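Local coordinates for kinectin 1 (Kinesin receptor) (Legionella pneumophila, PDB 4MU6), which is a Legionella effector of unknown function, probably membrane-anchored, represented here by its elongated, almost wholly helical N-terminal coiled-coil domain, at residues A[60-65]-A[240-245]; A[69-73]-A[211-215]. All blocks are in the same frame, centred on the assembly; numbering follows the deposited sequence.

Interaction 1 (A[60-65]-A[240-245])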
loop_
_atom_site.group_PDB
_atom_site.type_symbol
_atom_site.label_atom_id
_atom_site.label_comp_id
_atom_site.label_asym_id
_atom_site.label_seq_id
_atom_site.Cartn_x
_atom_site.Cartn_y
_atom_site.Cartn_z
ATOM N N ASP A 60 6.331 11.759 -13.149
ATOM C CA ASP A 60 4.943 11.332 -13.010
ATOM C C ASP A 60 4.842 10.073 -12.141
ATOM O O ASP A 60 4.042 10.023 -11.218
ATOM C CB ASP A 60 4.315 11.091 -14.384
ATOM C CG ASP A 60 4.162 12.379 -15.194
ATOM O OD1 ASP A 60 4.493 13.474 -14.676
ATOM O OD2 ASP A 60 3.689 12.297 -16.349
ATOM N N LYS A 61 5.687 9.084 -12.420
ATOM C CA LYS A 61 5.652 7.816 -11.713
ATOM C C LYS A 61 5.933 8.002 -10.237
ATOM O O LYS A 61 5.303 7.357 -9.386
ATOM C CB LYS A 61 6.665 6.841 -12.310
ATOM C CG LYS A 61 6.222 6.226 -13.622
ATOM C CD LYS A 61 7.348 5.460 -14.280
ATOM C CE LYS A 61 7.832 4.333 -13.402
ATOM N NZ LYS A 61 8.733 3.454 -14.187
ATOM N N THR A 62 6.886 8.882 -9.937
ATOM C CA THR A 62 7.237 9.166 -8.556
ATOM C C THR A 62 6.046 9.811 -7.860
ATOM O O THR A 62 5.699 9.432 -6.746
ATOM C CB THR A 62 8.502 10.078 -8.433
ATOM O OG1 THR A 62 9.645 9.396 -8.966
ATOM C CG2 THR A 62 8.768 10.416 -6.993
ATOM N N GLU A 63 5.409 10.769 -8.529
ATOM C CA GLU A 63 4.292 11.496 -7.929
ATOM C C GLU A 63 3.056 10.623 -7.595
ATOM O O GLU A 63 2.469 10.752 -6.514
ATOM C CB GLU A 63 3.870 12.661 -8.820
ATOM C CG GLU A 63 2.678 13.435 -8.279
ATOM C CD GLU A 63 2.955 14.092 -6.937
ATOM O OE1 GLU A 63 4.126 14.475 -6.676
ATOM O OE2 GLU A 63 1.993 14.230 -6.146
ATOM N N VAL A 64 2.648 9.757 -8.517
ATOM C CA VAL A 64 1.419 8.992 -8.280
ATOM C C VAL A 64 1.695 7.915 -7.236
ATOM O O VAL A 64 0.859 7.647 -6.372
ATOM C CB VAL A 64 0.815 8.395 -9.572
ATOM C CG1 VAL A 64 1.776 7.382 -10.238
ATOM C CG2 VAL A 64 -0.560 7.778 -9.293
ATOM N N LYS A 65 2.886 7.334 -7.292
ATOM C CA LYS A 65 3.305 6.392 -6.258
ATOM C C LYS A 65 3.183 7.016 -4.874
ATOM O O LYS A 65 2.715 6.361 -3.938
ATOM C CB LYS A 65 4.733 5.898 -6.506
ATOM C CG LYS A 65 5.331 5.104 -5.328
ATOM C CD LYS A 65 6.499 4.232 -5.757
ATOM C CE LYS A 65 7.829 4.895 -5.466
ATOM N NZ LYS A 65 8.105 4.947 -4.006
ATOM N N GLN A 240 -0.677 1.965 -12.569
ATOM C CA GLN A 240 -0.281 3.335 -12.884
ATOM C C GLN A 240 1.074 3.396 -13.591
ATOM O O GLN A 240 1.256 4.158 -14.541
ATOM C CB GLN A 240 -0.281 4.201 -11.616
ATOM C CG GLN A 240 -1.688 4.528 -11.084
ATOM C CD GLN A 240 -2.424 5.517 -11.968
ATOM O OE1 GLN A 240 -1.801 6.391 -12.571
ATOM N NE2 GLN A 240 -3.753 5.386 -12.055
ATOM N N HIS A 241 2.026 2.586 -13.145
ATOM C CA HIS A 241 3.348 2.626 -13.758
ATOM C C HIS A 241 3.346 2.062 -15.175
ATOM O O HIS A 241 3.985 2.632 -16.072
ATOM C CB HIS A 241 4.408 1.947 -12.879
ATOM C CG HIS A 241 4.848 2.785 -11.715
ATOM N ND1 HIS A 241 5.906 2.436 -10.901
ATOM C CD2 HIS A 241 4.365 3.950 -11.222
ATOM C CE1 HIS A 241 6.052 3.347 -9.957
ATOM N NE2 HIS A 241 5.129 4.276 -10.129
ATOM N N HIS A 242 2.633 0.956 -15.381
ATOM C CA HIS A 242 2.493 0.386 -16.722
ATOM C C HIS A 242 1.863 1.403 -17.659
ATOM O O HIS A 242 2.315 1.577 -18.786
ATOM C CB HIS A 242 1.646 -0.888 -16.720
ATOM C CG HIS A 242 2.365 -2.095 -16.196
ATOM N ND1 HIS A 242 3.699 -2.337 -16.450
ATOM C CD2 HIS A 242 1.939 -3.122 -15.422
ATOM C CE1 HIS A 242 4.062 -3.462 -15.859
ATOM N NE2 HIS A 242 3.012 -3.958 -15.227
ATOM N N ALA A 243 0.817 2.066 -17.182
ATOM C CA ALA A 243 0.128 3.067 -17.982
ATOM C C ALA A 243 1.059 4.223 -18.383
ATOM O O ALA A 243 1.123 4.579 -19.551
ATOM C CB ALA A 243 -1.097 3.584 -17.258
ATOM N N LEU A 244 1.784 4.791 -17.419
ATOM C CA LEU A 244 2.692 5.899 -17.699
ATOM C C LEU A 244 3.857 5.458 -18.596
ATOM O O LEU A 244 4.303 6.215 -19.466
ATOM C CB LEU A 244 3.219 6.518 -16.395
ATOM C CG LEU A 244 2.185 7.230 -15.513
ATOM C CD1 LEU A 244 2.757 7.509 -14.141
ATOM C CD2 LEU A 244 1.679 8.527 -16.162
ATOM N N GLU A 245 4.345 4.236 -18.386
ATOM C CA GLU A 245 5.375 3.671 -19.255
ATOM C C GLU A 245 4.894 3.625 -20.718
ATOM O O GLU A 245 5.621 4.018 -21.636
ATOM C CB GLU A 245 5.776 2.270 -18.786
ATOM C CG GLU A 245 6.636 2.226 -17.540
ATOM C CD GLU A 245 8.100 2.402 -17.849
ATOM O OE1 GLU A 245 8.520 2.025 -18.968
ATOM O OE2 GLU A 245 8.832 2.921 -16.976
#

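Interaction 2 (A[69-73]-A[211-215])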
loop_
_atom_site.group_PDB
_atom_site.type_symbol
_atom_site.label_atom_id
_atom_site.label_comp_id
_atom_site.label_asym_id
_atom_site.label_seq_id
_atom_site.Cartn_x
_atom_site.Cartn_y
_atom_site.Cartn_z
ATOM N N GLU A 69 0.843 5.572 -2.004
ATOM C CA GLU A 69 1.504 5.191 -0.759
ATOM C C GLU A 69 0.868 5.912 0.420
ATOM O O GLU A 69 0.650 5.318 1.469
ATOM C CB GLU A 69 3.003 5.529 -0.787
ATOM C CG GLU A 69 3.891 4.507 -1.485
ATOM C CD GLU A 69 5.369 4.928 -1.498
ATOM O OE1 GLU A 69 5.703 5.954 -0.861
ATOM O OE2 GLU A 69 6.189 4.231 -2.146
ATOM N N GLN A 70 0.586 7.197 0.239
ATOM C CA GLN A 70 0.022 8.022 1.302
ATOM C C GLN A 70 -1.379 7.561 1.664
ATOM O O GLN A 70 -1.746 7.541 2.839
ATOM C CB GLN A 70 0.013 9.504 0.910
ATOM C CG GLN A 70 1.320 10.236 1.237
ATOM C CD GLN A 70 1.597 10.290 2.739
ATOM O OE1 GLN A 70 0.822 10.873 3.504
ATOM N NE2 GLN A 70 2.701 9.676 3.166
ATOM N N GLN A 71 -2.154 7.190 0.650
ATOM C CA GLN A 71 -3.460 6.601 0.884
ATOM C C GLN A 71 -3.342 5.314 1.720
ATOM O O GLN A 71 -4.040 5.150 2.719
ATOM C CB GLN A 71 -4.158 6.300 -0.442
ATOM C CG GLN A 71 -5.478 5.554 -0.287
ATOM C CD GLN A 71 -6.653 6.465 0.027
ATOM O OE1 GLN A 71 -6.477 7.640 0.354
ATOM N NE2 GLN A 71 -7.869 5.922 -0.089
ATOM N N SER A 72 -2.457 4.411 1.307
ATOM C CA SER A 72 -2.314 3.129 1.987
ATOM C C SER A 72 -1.759 3.307 3.395
ATOM O O SER A 72 -2.142 2.591 4.315
ATOM C CB SER A 72 -1.408 2.193 1.185
ATOM O OG SER A 72 -2.052 1.752 0.004
ATOM N N TYR A 73 -0.837 4.256 3.550
ATOM C CA TYR A 73 -0.219 4.497 4.839
ATOM C C TYR A 73 -1.279 4.879 5.853
ATOM O O TYR A 73 -1.320 4.320 6.950
ATOM C CB TYR A 73 0.822 5.608 4.736
ATOM C CG TYR A 73 1.415 6.081 6.047
ATOM C CD1 TYR A 73 0.816 7.104 6.774
ATOM C CD2 TYR A 73 2.596 5.531 6.542
ATOM C CE1 TYR A 73 1.368 7.566 7.958
ATOM C CE2 TYR A 73 3.162 5.991 7.727
ATOM C CZ TYR A 73 2.537 7.014 8.422
ATOM O OH TYR A 73 3.063 7.472 9.603
ATOM N N ARG A 211 7.092 2.592 10.363
ATOM C CA ARG A 211 6.685 3.968 10.119
ATOM C C ARG A 211 7.793 4.960 10.466
ATOM O O ARG A 211 7.939 5.979 9.793
ATOM C CB ARG A 211 5.374 4.313 10.834
ATOM C CG ARG A 211 4.164 3.570 10.260
ATOM C CD ARG A 211 2.850 4.086 10.833
ATOM N NE ARG A 211 1.753 3.210 10.452
ATOM C CZ ARG A 211 1.262 2.230 11.209
ATOM N NH1 ARG A 211 1.738 1.998 12.427
ATOM N NH2 ARG A 211 0.280 1.485 10.749
ATOM N N ILE A 212 8.577 4.652 11.500
ATOM C CA ILE A 212 9.721 5.488 11.855
ATOM C C ILE A 212 10.691 5.597 10.679
ATOM O O ILE A 212 11.169 6.668 10.368
ATOM C CB ILE A 212 10.486 4.924 13.073
ATOM C CG1 ILE A 212 9.599 4.929 14.330
ATOM C CG2 ILE A 212 11.768 5.698 13.288
ATOM C CD1 ILE A 212 9.250 6.326 14.830
ATOM N N GLY A 213 10.979 4.477 10.029
ATOM C CA GLY A 213 11.864 4.480 8.881
ATOM C C GLY A 213 11.230 5.193 7.699
ATOM O O GLY A 213 11.867 6.028 7.054
ATOM N N TYR A 214 9.969 4.874 7.419
ATOM C CA TYR A 214 9.283 5.480 6.278
ATOM C C TYR A 214 9.188 6.989 6.425
ATOM O O TYR A 214 9.453 7.728 5.478
ATOM C CB TYR A 214 7.884 4.882 6.087
ATOM C CG TYR A 214 7.041 5.588 5.037
ATOM C CD1 TYR A 214 7.285 5.405 3.675
ATOM C CD2 TYR A 214 6.006 6.442 5.406
ATOM C CE1 TYR A 214 6.514 6.041 2.716
ATOM C CE2 TYR A 214 5.223 7.080 4.447
ATOM C CZ TYR A 214 5.483 6.872 3.109
ATOM O OH TYR A 214 4.718 7.503 2.163
ATOM N N ASN A 215 8.806 7.448 7.612
ATOM C CA ASN A 215 8.581 8.871 7.825
ATOM C C ASN A 215 9.873 9.708 7.770
ATOM O O ASN A 215 9.817 10.933 7.705
ATOM C CB ASN A 215 7.841 9.105 9.145
ATOM C CG ASN A 215 6.346 8.863 9.032
ATOM O OD1 ASN A 215 5.727 9.165 8.019
ATOM N ND2 ASN A 215 5.762 8.319 10.082
HETATM O O HOH W 1 0.777 2.568 7.949
#

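Interaction 1 (A[60-65]-A[240-245])
The carbonyl oxygen of Lys61 is gripped twice, by the next turn of its own helix and by a histidine of helix 227-273. Lys65 N bonds to Lys61 O as in any helix, while His241 NE2 reaches the same Lys61 O over 3.2 Å from the other face of the carbonyl plane. This second bond is bent, 146° at the hydrogen, and its donor stands well above the plane of the carbonyl. The imidazole lies under the lysine that it binds: Lys61 CE sits over one ring face, 3.8 Å from the centroid of the His241 ring, a CH-pi contact. A bend at chi3 (60°) in an otherwise extended chain folds the lysine across the ring and carries its ammonium onward. There Lys61 NZ forms a salt bridge of 2.8 Å with Glu245 OE2, whose anti lone pair is used. Beside this polar strip, Leu244 CD1 packs 3.7 Å from Lys61 CG and meets Val64 CG1 tip to tip at 4.0 Å. Val64 CG2 rests against the side chain of Gln240. Asp60 CB packs against the methyls of Leu244, but its carboxylate turns to the backbone N atoms of Phe4 and Leu5, tying the N-terminal segment to this helix. The short axes lie 9.9 Å apart at 158°, an antiparallel pair of long helices in the coiled-coil domain. With NE2 donating, the neighbouring lysine ammonium may disfavour a second proton on His241, though Glu245 should offset part of the effect.

Interaction 2 (A[69-73]-A[211-215])
Arg211 slants across the end of the Tyr73 ring, touching it with its aliphatic part: Arg211 CG comes within 3.6 Å of Tyr73 CE2, and CD approaches the phenol oxygen. The chain is extended from CG to NE, which takes the guanidinium past the ring toward the backbone of helix 43-105. A water there joins the two helices, accepting from Arg211 NE at 2.8 Å and donating to Tyr73 O at 2.9 Å. The planes of guanidinium and ring are steeply inclined, and any cation-pi attraction is long and weak; the charge has its stronger partner in Asp80, farther along helix 43-105, through a salt bridge at NH2. Three residues on, Tyr214 points into the same gap, to meet Tyr73 coming from helix 43-105. With the short axes 13.3 Å apart and antiparallel at 154°, these helices are too widely separated for small side chains to meet, and two tyrosines span the gap within this coiled-coil domain. In both tyrosines chi1 is 172°, which sets CG away from the backbone N and sends each ring out across the gap; the rings meet at a slant, neither stacked nor edge-to-face, with Tyr73 CE2 3.7 Å from Tyr214 CD2. Ile221, in the loop after helix 158-217, also touches both tyrosines. At the far end of its ring, Tyr214 OH accepts a 3.1 Å bond from Gln70 NE2, whose amide is nearly coplanar with the phenol ring. Glu69 OE1 lies at the edge of that ring, while the glutamate's OE2 pairs with Lys65. Asn215 follows, its side chain crossing Tyr73 at about a right angle; Asn215 ND2 donates to Tyr73 OH at 2.9 Å, nearly straight at 163° and in the amide plane.

In the fold
Helix 43-105 is common to both contacts, pairing with helix 227-273 in interaction 1 and with helix 158-217 in interaction 2, so successive turns of one long helix serve two antiparallel partners that follow each other in the chain. The centres of the two contacts are about 18 Å apart, and interaction 2 is nested inside the chain loop that interaction 1 closes. Both are only partly buried: interaction 2, nearer the centre of the chain, has three buried touching residues and one exposed, interaction 1 two buried and none exposed. The closer pair combines aliphatic packing with a charge pair and a side-chain-to-backbone bond; the wider pair relies on long aromatic and amide side chains and a bridging water.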